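Local coordinates for succinate dehydrogenase subunit A (Mycolicibacterium smegmatis MC2 51, PDB 6LUM), which probably oxidises succinate to fumarate as the FAD-binding flavoprotein subunit of the succinate dehydrogenase complex, at residues Q114-G119 with P128-C133; Y163-A168 with E433-W438; P176-V181 with P377-A382. All coordinates share one frame; numbering follows the deposited sequence.

Interaction 1 (Q114-G119 with P128-C133); sequences QRRFGG and PVRRAC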
loop_
_atom_site.group_PDB
_atom_site.type_symbol
_atom_site.label_atom_id
_atom_site.label_comp_id
_atom_site.label_asym_id
_atom_site.label_seq_id
_atom_site.Cartn_x
_atom_site.Cartn_y
_atom_site.Cartn_z
ATOM N N GLN D 114 15.413 33.037 16.375
ATOM C CA GLN D 114 14.740 34.276 16.031
ATOM C C GLN D 114 15.752 35.405 15.989
ATOM O O GLN D 114 16.849 35.299 16.537
ATOM C CB GLN D 114 13.636 34.601 17.028
ATOM C CG GLN D 114 12.809 33.409 17.390
ATOM C CD GLN D 114 11.435 33.791 17.835
ATOM O OE1 GLN D 114 11.160 34.960 18.087
ATOM N NE2 GLN D 114 10.553 32.813 17.930
ATOM N N ARG D 115 15.379 36.494 15.326
ATOM C CA ARG D 115 16.270 37.636 15.211
ATOM C C ARG D 115 15.464 38.922 15.236
ATOM O O ARG D 115 14.246 38.923 15.038
ATOM C CB ARG D 115 17.110 37.569 13.937
ATOM C CG ARG D 115 16.334 37.866 12.682
ATOM C CD ARG D 115 17.111 37.460 11.446
ATOM N NE ARG D 115 16.462 37.928 10.226
ATOM C CZ ARG D 115 16.724 37.458 9.014
ATOM N NH1 ARG D 115 17.625 36.501 8.851
ATOM N NH2 ARG D 115 16.084 37.946 7.964
ATOM N N ARG D 116 16.168 40.021 15.489
ATOM C CA ARG D 116 15.539 41.327 15.590
ATOM C C ARG D 116 15.354 41.933 14.210
ATOM O O ARG D 116 16.099 41.637 13.273
ATOM C CB ARG D 116 16.374 42.267 16.456
ATOM C CG ARG D 116 17.739 42.572 15.888
ATOM C CD ARG D 116 18.484 43.553 16.764
ATOM N NE ARG D 116 18.191 43.346 18.177
ATOM C CZ ARG D 116 18.770 44.020 19.166
ATOM N NH1 ARG D 116 19.678 44.948 18.896
ATOM N NH2 ARG D 116 18.439 43.768 20.425
ATOM N N PHE D 117 14.352 42.797 14.091
ATOM C CA PHE D 117 13.977 43.314 12.788
ATOM C C PHE D 117 13.238 44.631 12.950
ATOM O O PHE D 117 12.359 44.752 13.802
ATOM C CB PHE D 117 13.098 42.312 12.034
ATOM C CG PHE D 117 12.778 42.726 10.635
ATOM C CD1 PHE D 117 13.604 42.366 9.590
ATOM C CD2 PHE D 117 11.661 43.486 10.365
ATOM C CE1 PHE D 117 13.319 42.751 8.307
ATOM C CE2 PHE D 117 11.374 43.877 9.086
ATOM C CZ PHE D 117 12.203 43.508 8.052
ATOM N N GLY D 118 13.609 45.605 12.122
ATOM C CA GLY D 118 12.854 46.825 11.907
ATOM C C GLY D 118 12.226 47.476 13.119
ATOM O O GLY D 118 12.872 47.639 14.156
ATOM N N GLY D 119 10.958 47.852 12.994
ATOM C CA GLY D 119 10.276 48.556 14.056
ATOM C C GLY D 119 9.501 47.667 15.003
ATOM O O GLY D 119 8.343 47.951 15.309
ATOM N N PRO D 128 14.389 46.618 21.089
ATOM C CA PRO D 128 14.161 45.466 20.209
ATOM C C PRO D 128 13.714 44.242 20.994
ATOM O O PRO D 128 13.913 44.138 22.205
ATOM C CB PRO D 128 15.527 45.246 19.560
ATOM C CG PRO D 128 16.131 46.602 19.537
ATOM C CD PRO D 128 15.659 47.297 20.780
ATOM N N VAL D 129 13.089 43.303 20.287
ATOM C CA VAL D 129 12.432 42.188 20.958
ATOM C C VAL D 129 12.786 40.853 20.310
ATOM O O VAL D 129 12.541 39.791 20.891
ATOM C CB VAL D 129 10.911 42.416 20.991
ATOM C CG1 VAL D 129 10.357 42.446 19.598
ATOM C CG2 VAL D 129 10.214 41.360 21.828
ATOM N N ARG D 130 13.382 40.889 19.117
ATOM C CA ARG D 130 13.816 39.680 18.414
ATOM C C ARG D 130 12.637 38.732 18.165
ATOM O O ARG D 130 12.539 37.645 18.732
ATOM C CB ARG D 130 14.931 38.963 19.182
ATOM C CG ARG D 130 16.287 39.594 19.016
ATOM C CD ARG D 130 17.382 38.700 19.562
ATOM N NE ARG D 130 18.694 39.125 19.088
ATOM C CZ ARG D 130 19.373 40.149 19.595
ATOM N NH1 ARG D 130 18.866 40.853 20.598
ATOM N NH2 ARG D 130 20.560 40.469 19.101
ATOM N N ARG D 131 11.729 39.193 17.307
ATOM C CA ARG D 131 10.549 38.414 16.962
ATOM C C ARG D 131 10.744 37.522 15.744
ATOM O O ARG D 131 10.251 36.390 15.730
ATOM C CB ARG D 131 9.367 39.340 16.698
ATOM C CG ARG D 131 8.639 39.752 17.928
ATOM C CD ARG D 131 7.199 40.034 17.639
ATOM N NE ARG D 131 6.526 40.450 18.856
ATOM C CZ ARG D 131 6.561 41.685 19.331
ATOM N NH1 ARG D 131 7.228 42.626 18.681
ATOM N NH2 ARG D 131 5.928 41.980 20.453
ATOM N N ALA D 132 11.451 38.009 14.725
ATOM C CA ALA D 132 11.315 37.459 13.380
ATOM C C ALA D 132 11.973 36.094 13.269
ATOM O O ALA D 132 13.182 35.965 13.471
ATOM C CB ALA D 132 11.920 38.419 12.364
ATOM N N CYS D 133 11.174 35.073 12.967
ATOM C CA CYS D 133 11.710 33.793 12.551
ATOM C C CYS D 133 12.282 33.912 11.143
ATOM O O CYS D 133 12.019 34.870 10.416
ATOM C CB CYS D 133 10.622 32.729 12.573
ATOM S SG CYS D 133 9.866 32.479 14.164
#

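Interaction 2 (Y163-A168 with E433-W438); sequences YALDIA and EMVVGW. With FAD (flavin-adenine dinucleotide), chain Y.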
loop_
_atom_site.group_PDB
_atom_site.type_symbol
_atom_site.label_atom_id
_atom_site.label_comp_id
_atom_site.label_asym_id
_atom_site.label_seq_id
_atom_site.Cartn_x
_atom_site.Cartn_y
_atom_site.Cartn_z
ATOM N N TYR D 163 -4.929 32.120 -17.271
ATOM C CA TYR D 163 -5.173 33.506 -16.889
ATOM C C TYR D 163 -6.657 33.688 -16.629
ATOM O O TYR D 163 -7.430 33.904 -17.556
ATOM C CB TYR D 163 -4.700 34.457 -17.976
ATOM C CG TYR D 163 -3.211 34.483 -18.173
ATOM C CD1 TYR D 163 -2.524 33.346 -18.550
ATOM C CD2 TYR D 163 -2.497 35.645 -18.000
ATOM C CE1 TYR D 163 -1.180 33.362 -18.727
ATOM C CE2 TYR D 163 -1.152 35.672 -18.186
ATOM C CZ TYR D 163 -0.496 34.527 -18.547
ATOM O OH TYR D 163 0.862 34.547 -18.731
ATOM N N ALA D 164 -7.066 33.622 -15.367
ATOM C CA ALA D 164 -8.457 33.868 -15.017
ATOM C C ALA D 164 -8.851 35.289 -15.364
ATOM O O ALA D 164 -8.384 36.233 -14.732
ATOM C CB ALA D 164 -8.704 33.613 -13.536
ATOM N N LEU D 165 -9.731 35.451 -16.348
ATOM C CA LEU D 165 -10.044 36.758 -16.899
ATOM C C LEU D 165 -11.350 37.347 -16.400
ATOM O O LEU D 165 -11.527 38.562 -16.493
ATOM C CB LEU D 165 -10.094 36.687 -18.425
ATOM C CG LEU D 165 -8.744 36.550 -19.109
ATOM C CD1 LEU D 165 -8.906 36.432 -20.594
ATOM C CD2 LEU D 165 -7.893 37.736 -18.763
ATOM N N ASP D 166 -12.271 36.542 -15.884
ATOM C CA ASP D 166 -13.526 37.126 -15.431
ATOM C C ASP D 166 -14.182 36.206 -14.420
ATOM O O ASP D 166 -13.818 35.041 -14.293
ATOM C CB ASP D 166 -14.471 37.380 -16.602
ATOM C CG ASP D 166 -15.338 38.590 -16.390
ATOM O OD1 ASP D 166 -16.261 38.811 -17.203
ATOM O OD2 ASP D 166 -15.099 39.326 -15.410
ATOM N N ILE D 167 -15.155 36.748 -13.694
ATOM C CA ILE D 167 -16.031 35.935 -12.866
ATOM C C ILE D 167 -17.465 36.183 -13.303
ATOM O O ILE D 167 -17.782 37.185 -13.945
ATOM C CB ILE D 167 -15.876 36.196 -11.355
ATOM C CG1 ILE D 167 -16.408 37.565 -10.982
ATOM C CG2 ILE D 167 -14.442 36.081 -10.940
ATOM C CD1 ILE D 167 -16.112 37.928 -9.572
ATOM N N ALA D 168 -18.334 35.247 -12.945
ATOM C CA ALA D 168 -19.733 35.273 -13.339
ATOM C C ALA D 168 -20.581 35.451 -12.092
ATOM O O ALA D 168 -20.717 34.525 -11.292
ATOM C CB ALA D 168 -20.106 33.993 -14.075
ATOM N N GLU D 433 -19.432 34.745 -22.960
ATOM C CA GLU D 433 -19.709 35.556 -24.142
ATOM C C GLU D 433 -18.873 36.826 -24.144
ATOM O O GLU D 433 -18.247 37.172 -25.154
ATOM C CB GLU D 433 -21.197 35.892 -24.207
ATOM N N MET D 434 -18.845 37.532 -23.013
ATOM C CA MET D 434 -18.081 38.770 -22.942
ATOM C C MET D 434 -16.600 38.518 -23.161
ATOM O O MET D 434 -15.944 39.262 -23.893
ATOM C CB MET D 434 -18.301 39.459 -21.600
ATOM C CG MET D 434 -17.559 40.779 -21.483
ATOM S SD MET D 434 -17.142 41.208 -19.789
ATOM C CE MET D 434 -15.376 40.932 -19.808
ATOM N N VAL D 435 -16.054 37.472 -22.543
ATOM C CA VAL D 435 -14.621 37.233 -22.652
ATOM C C VAL D 435 -14.249 36.838 -24.073
ATOM O O VAL D 435 -13.234 37.297 -24.607
ATOM C CB VAL D 435 -14.170 36.177 -21.628
ATOM C CG1 VAL D 435 -12.826 35.614 -22.004
ATOM C CG2 VAL D 435 -14.101 36.788 -20.255
ATOM N N VAL D 436 -15.054 35.989 -24.715
ATOM C CA VAL D 436 -14.711 35.583 -26.074
ATOM C C VAL D 436 -14.835 36.760 -27.032
ATOM O O VAL D 436 -13.996 36.933 -27.923
ATOM C CB VAL D 436 -15.547 34.372 -26.527
ATOM C CG1 VAL D 436 -15.386 33.229 -25.560
ATOM C CG2 VAL D 436 -17.005 34.731 -26.668
ATOM N N GLY D 437 -15.840 37.617 -26.844
ATOM C CA GLY D 437 -15.936 38.801 -27.682
ATOM C C GLY D 437 -14.793 39.767 -27.447
ATOM O O GLY D 437 -14.281 40.379 -28.386
ATOM N N TRP D 438 -14.360 39.891 -26.194
ATOM C CA TRP D 438 -13.263 40.778 -25.831
ATOM C C TRP D 438 -11.953 40.321 -26.460
ATOM O O TRP D 438 -11.247 41.110 -27.097
ATOM C CB TRP D 438 -13.176 40.816 -24.307
ATOM C CG TRP D 438 -12.086 41.601 -23.691
ATOM C CD1 TRP D 438 -11.387 42.625 -24.240
ATOM C CD2 TRP D 438 -11.582 41.430 -22.368
ATOM N NE1 TRP D 438 -10.465 43.099 -23.342
ATOM C CE2 TRP D 438 -10.570 42.378 -22.183
ATOM C CE3 TRP D 438 -11.888 40.559 -21.323
ATOM C CZ2 TRP D 438 -9.861 42.480 -20.996
ATOM C CZ3 TRP D 438 -11.188 40.661 -20.153
ATOM C CH2 TRP D 438 -10.185 41.612 -19.994
HETATM P PA FAD Y . 1.756 36.356 -4.770
HETATM O O1A FAD Y . 2.717 35.409 -4.094
HETATM O O2A FAD Y . 2.120 37.813 -4.928
HETATM O O5B FAD Y . 1.406 35.766 -6.226
HETATM C C5B FAD Y . 0.061 35.743 -6.698
HETATM C C4B FAD Y . -0.248 34.373 -7.285
HETATM O O4B FAD Y . -1.570 34.363 -7.829
HETATM C C3B FAD Y . 0.721 34.022 -8.405
HETATM O O3B FAD Y . 1.523 32.898 -8.016
HETATM C C2B FAD Y . -0.135 33.738 -9.632
HETATM O O2B FAD Y . 0.047 32.412 -10.144
HETATM C C1B FAD Y . -1.580 33.923 -9.191
HETATM N N9A FAD Y . -2.241 34.940 -10.047
HETATM C C8A FAD Y . -2.031 36.269 -9.997
HETATM N N7A FAD Y . -2.792 36.919 -10.914
HETATM C C5A FAD Y . -3.512 35.992 -11.573
HETATM C C6A FAD Y . -4.513 35.994 -12.666
HETATM N N6A FAD Y . -4.909 37.150 -13.252
HETATM N N1A FAD Y . -5.019 34.803 -13.057
HETATM C C2A FAD Y . -4.634 33.648 -12.484
HETATM N N3A FAD Y . -3.732 33.572 -11.490
HETATM C C4A FAD Y . -3.143 34.689 -10.998
HETATM N N1 FAD Y . 6.754 40.358 2.722
HETATM C C2 FAD Y . 7.250 40.035 3.943
HETATM O O2 FAD Y . 6.448 39.837 4.882
HETATM N N3 FAD Y . 8.567 39.918 4.185
HETATM C C4 FAD Y . 9.489 40.113 3.234
HETATM O O4 FAD Y . 10.707 39.997 3.490
HETATM C C4X FAD Y . 9.031 40.470 1.870
HETATM N N5 FAD Y . 9.896 40.683 0.854
HETATM C C5X FAD Y . 9.448 41.008 -0.380
HETATM C C6 FAD Y . 10.357 41.223 -1.410
HETATM C C7 FAD Y . 9.904 41.557 -2.682
HETATM C C7M FAD Y . 10.892 41.789 -3.795
HETATM C C8 FAD Y . 8.446 41.685 -2.944
HETATM C C8M FAD Y . 7.959 42.046 -4.322
HETATM C C9 FAD Y . 7.533 41.471 -1.918
HETATM C C9A FAD Y . 7.986 41.137 -0.647
HETATM N N10 FAD Y . 7.067 40.918 0.399
HETATM C C10 FAD Y . 7.568 40.583 1.670
HETATM C "C1'" FAD Y . 5.625 41.039 0.168
HETATM C "C2'" FAD Y . 4.962 39.682 0.372
HETATM O "O2'" FAD Y . 5.744 38.666 -0.268
HETATM C "C3'" FAD Y . 3.550 39.671 -0.201
HETATM O "O3'" FAD Y . 2.649 40.268 0.739
HETATM C "C4'" FAD Y . 3.096 38.248 -0.508
HETATM O "O4'" FAD Y . 4.156 37.543 -1.164
HETATM C "C5'" FAD Y . 1.858 38.248 -1.397
HETATM O "O5'" FAD Y . 1.728 36.976 -2.030
HETATM P P FAD Y . 0.274 36.390 -2.401
HETATM O O1P FAD Y . 0.168 34.997 -1.828
HETATM O O2P FAD Y . -0.760 37.432 -2.046
HETATM O O3P FAD Y . 0.342 36.272 -4.005
#

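Interaction 3 (P176-V181 with P377-A382); sequences PVATGV and PGLYAA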
loop_
_atom_site.group_PDB
_atom_site.type_symbol
_atom_site.label_atom_id
_atom_site.label_comp_id
_atom_site.label_asym_id
_atom_site.label_seq_id
_atom_site.Cartn_x
_atom_site.Cartn_y
_atom_site.Cartn_z
ATOM N N PRO D 176 -26.416 39.464 -5.592
ATOM C CA PRO D 176 -25.584 38.672 -6.498
ATOM C C PRO D 176 -24.868 37.550 -5.762
ATOM O O PRO D 176 -24.676 37.581 -4.548
ATOM C CB PRO D 176 -24.582 39.699 -7.040
ATOM C CG PRO D 176 -24.786 40.953 -6.225
ATOM C CD PRO D 176 -25.689 40.632 -5.088
ATOM N N VAL D 177 -24.486 36.542 -6.531
ATOM C CA VAL D 177 -23.812 35.364 -6.007
ATOM C C VAL D 177 -22.798 34.918 -7.046
ATOM O O VAL D 177 -23.058 34.989 -8.250
ATOM C CB VAL D 177 -24.821 34.249 -5.660
ATOM C CG1 VAL D 177 -25.455 33.692 -6.903
ATOM C CG2 VAL D 177 -24.162 33.141 -4.873
ATOM N N ALA D 178 -21.623 34.507 -6.589
ATOM C CA ALA D 178 -20.542 34.138 -7.489
ATOM C C ALA D 178 -20.631 32.660 -7.820
ATOM O O ALA D 178 -20.638 31.817 -6.920
ATOM C CB ALA D 178 -19.186 34.456 -6.867
ATOM N N THR D 179 -20.685 32.348 -9.104
ATOM C CA THR D 179 -20.891 30.978 -9.543
ATOM C C THR D 179 -19.725 30.402 -10.326
ATOM O O THR D 179 -19.412 29.224 -10.166
ATOM C CB THR D 179 -22.159 30.882 -10.391
ATOM O OG1 THR D 179 -22.061 31.774 -11.502
ATOM C CG2 THR D 179 -23.359 31.263 -9.569
ATOM N N GLY D 180 -19.066 31.188 -11.165
ATOM C CA GLY D 180 -18.026 30.633 -12.004
ATOM C C GLY D 180 -16.910 31.611 -12.282
ATOM O O GLY D 180 -17.039 32.817 -12.081
ATOM N N VAL D 181 -15.807 31.056 -12.770
ATOM C CA VAL D 181 -14.619 31.799 -13.166
ATOM C C VAL D 181 -14.325 31.462 -14.617
ATOM O O VAL D 181 -14.196 30.286 -14.968
ATOM C CB VAL D 181 -13.418 31.458 -12.275
ATOM C CG1 VAL D 181 -12.173 32.024 -12.850
ATOM C CG2 VAL D 181 -13.624 32.002 -10.902
ATOM N N PRO D 377 -22.169 36.305 -1.422
ATOM C CA PRO D 377 -22.157 34.887 -1.046
ATOM C C PRO D 377 -21.277 34.076 -1.983
ATOM O O PRO D 377 -21.475 34.076 -3.196
ATOM C CB PRO D 377 -23.628 34.480 -1.161
ATOM C CG PRO D 377 -24.227 35.487 -2.057
ATOM C CD PRO D 377 -23.520 36.760 -1.770
ATOM N N GLY D 378 -20.307 33.376 -1.409
ATOM C CA GLY D 378 -19.442 32.510 -2.179
ATOM C C GLY D 378 -18.352 33.256 -2.906
ATOM O O GLY D 378 -18.129 33.027 -4.094
ATOM N N LEU D 379 -17.674 34.160 -2.211
ATOM C CA LEU D 379 -16.567 34.905 -2.795
ATOM C C LEU D 379 -15.639 35.296 -1.659
ATOM O O LEU D 379 -16.016 36.097 -0.805
ATOM C CB LEU D 379 -17.061 36.129 -3.548
ATOM C CG LEU D 379 -16.067 36.786 -4.499
ATOM C CD1 LEU D 379 -15.616 35.811 -5.542
ATOM C CD2 LEU D 379 -16.688 37.982 -5.150
ATOM N N TYR D 380 -14.436 34.733 -1.653
ATOM C CA TYR D 380 -13.458 34.950 -0.603
ATOM C C TYR D 380 -12.186 35.526 -1.201
ATOM O O TYR D 380 -11.982 35.495 -2.412
ATOM C CB TYR D 380 -13.169 33.648 0.139
ATOM C CG TYR D 380 -14.413 33.064 0.739
ATOM C CD1 TYR D 380 -15.237 32.250 0.001
ATOM C CD2 TYR D 380 -14.782 33.361 2.032
ATOM C CE1 TYR D 380 -16.381 31.739 0.534
ATOM C CE2 TYR D 380 -15.923 32.852 2.569
ATOM C CZ TYR D 380 -16.720 32.045 1.815
ATOM O OH TYR D 380 -17.869 31.531 2.354
ATOM N N ALA D 381 -11.326 36.062 -0.343
ATOM C CA ALA D 381 -10.101 36.691 -0.805
ATOM C C ALA D 381 -9.055 36.623 0.293
ATOM O O ALA D 381 -9.380 36.749 1.472
ATOM C CB ALA D 381 -10.344 38.140 -1.212
ATOM N N ALA D 382 -7.799 36.438 -0.097
ATOM C CA ALA D 382 -6.724 36.283 0.866
ATOM C C ALA D 382 -5.424 36.769 0.252
ATOM O O ALA D 382 -5.256 36.743 -0.966
ATOM C CB ALA D 382 -6.576 34.829 1.298
#

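Interaction 1 (Q114-G119 with P128-C133)
Arg115 and Ala132 form an antiparallel hydrogen-bonded pair at a classic beta bulge. The bulge sets two residues, Arg131 and Ala132, opposite Arg115 alone. The two short strands, 114-115 and 132-133, belong to a small antiparallel sheet in the FAD-binding part of the chain. The well-packed part lies here. Arg115 N donates to Ala132 O at 2.9 Å, and Ala132 N returns a bond to Arg115 O at 3.0 Å. Gln114 CA adds a CA-H...O contact to Ala132 O. The methyl of buried Ala132 reaches Phe117, CB to CB at 4.1 Å. The ring of Phe117 leads away from this contact and comes within about 6 Å of the bound FAD. Arg131 leaves the backbone away from the partner segment, and its NE forms a salt bridge with Asp61. The other end of the contact is exposed at Arg116 and Pro128. The Arg116 guanidinium lies between two side chains. Pro128 CB sits over one face, 3.2 Å above the plane, and Arg130 NH2 lies over the opposite face, toward the rim. The two guanidinium planes are 39° apart, a skewed overlap rather than a parallel stack. The bend of Arg116 at chi3 (35°) helps lay its guanidinium across Pro128, while Arg130 runs extended from CG to NE. Arg130 NH1 also has Glu59 as a long, weak ion-pair partner, a nearby negative charge that would probably ease the pairing of two like charges. A serine in place of Arg130 would probably uncover one face of the Arg116 guanidinium, leave that group freer to turn, and leave Glu59 without this partner. Nearer the backbone the aliphatic stems also touch, with Arg130 CG 3.7 Å from Arg116 CB.

Interaction 2 (Y163-A168 with E433-W438)
Asp166 and Leu165 pack against Val435, Met434 and Trp438, where strand 162-172 lies against helix 433-443. Leu165 and Asp166 both face Ile182 of the adjacent strand, a classic beta bulge that lies beside the helix. The axes of segments 163-168 and 433-438 pass 9.1 Å apart, with 139° between their directions. Asp166 can be followed outward. Its CB meets Val435 CG2 at 3.7 Å. Its CG lies near Met434 CE. Its OD1 ends beside the thioether, 3.5 Å from Met434 CE and 3.6 Å from SD. The two side chains cross at about a right angle, and the bend of Met434 at chi3 (108°) helps bring CE to the carboxylate. Asp166 also touches Lys230. Leu165 adds the apolar part, with CD1 on Val435 CG1 at 4.2 Å. The Trp438 ring presents its edge to this strand, with Leu165 O close to the ring plane. Leu165 and Trp438 both rest on Ile509 of helix 503-527. Away from the helix, the same strand borders the cofactor pocket: Ala164 N makes a weak hydrogen bond of 3.3 Å to N1A of the FAD adenine.

Interaction 3 (P176-V181 with P377-A382)
Ala178 N donates a weak hydrogen bond to Pro377 O, 3.4 Å long with an N-H...O angle of 170°. It joins strand 175-185 of the mixed sheet to the corner that leads into strand 379-381, an edge strand of the parallel sheet. Such a parallel sheet is the core of a Rossmann-type FAD-binding fold. At the corner Gly378 has a positive phi of 79°. A CB there would point toward the strand and lie about 3.8 Å from Ala178 O. Around the backbone bond the side chains are apolar. Val177 and Pro377 cross at about a right angle. Val177 holds CG2 anti to its own N, which sets that methyl 3.7 Å from Pro377 CG and also close to Pro377 O. The CD-CG edge of the proline ring also meets the strand backbone, with both atoms next to Pro176 O. Ala178 sends its methyl toward the corner, where it meets Gly378 O. Ile199 of strand 198-201, the neighbour of 379-381 in the parallel sheet, touches both Ala178 and Leu379 and helps cover this buried contact. Pro377 also rests on Tyr418 of helix 399-421. Leu379 completes the apolar patch, its CD1 reaching the CB of Ala178 at 4.0 Å.

In the fold
From the N terminus, interaction 1 comes first. It closes a short loop of eight residues and is complete before the other two begin. It lies on the opposite side of the chain's centre from both, with atoms no nearer than about 20 Å. Interaction 2 opens next, at 163-168, and closes at 433-438. Interaction 3 opens and closes within that span, from 176-181 to 377-382. These two touch, because strands 162-172 and 175-185 are neighbours in one sheet: Ala168 N lies 2.9 Å from Gly180 O. Together they tie this mixed sheet to helix 433-443 and to the edge of the parallel sheet.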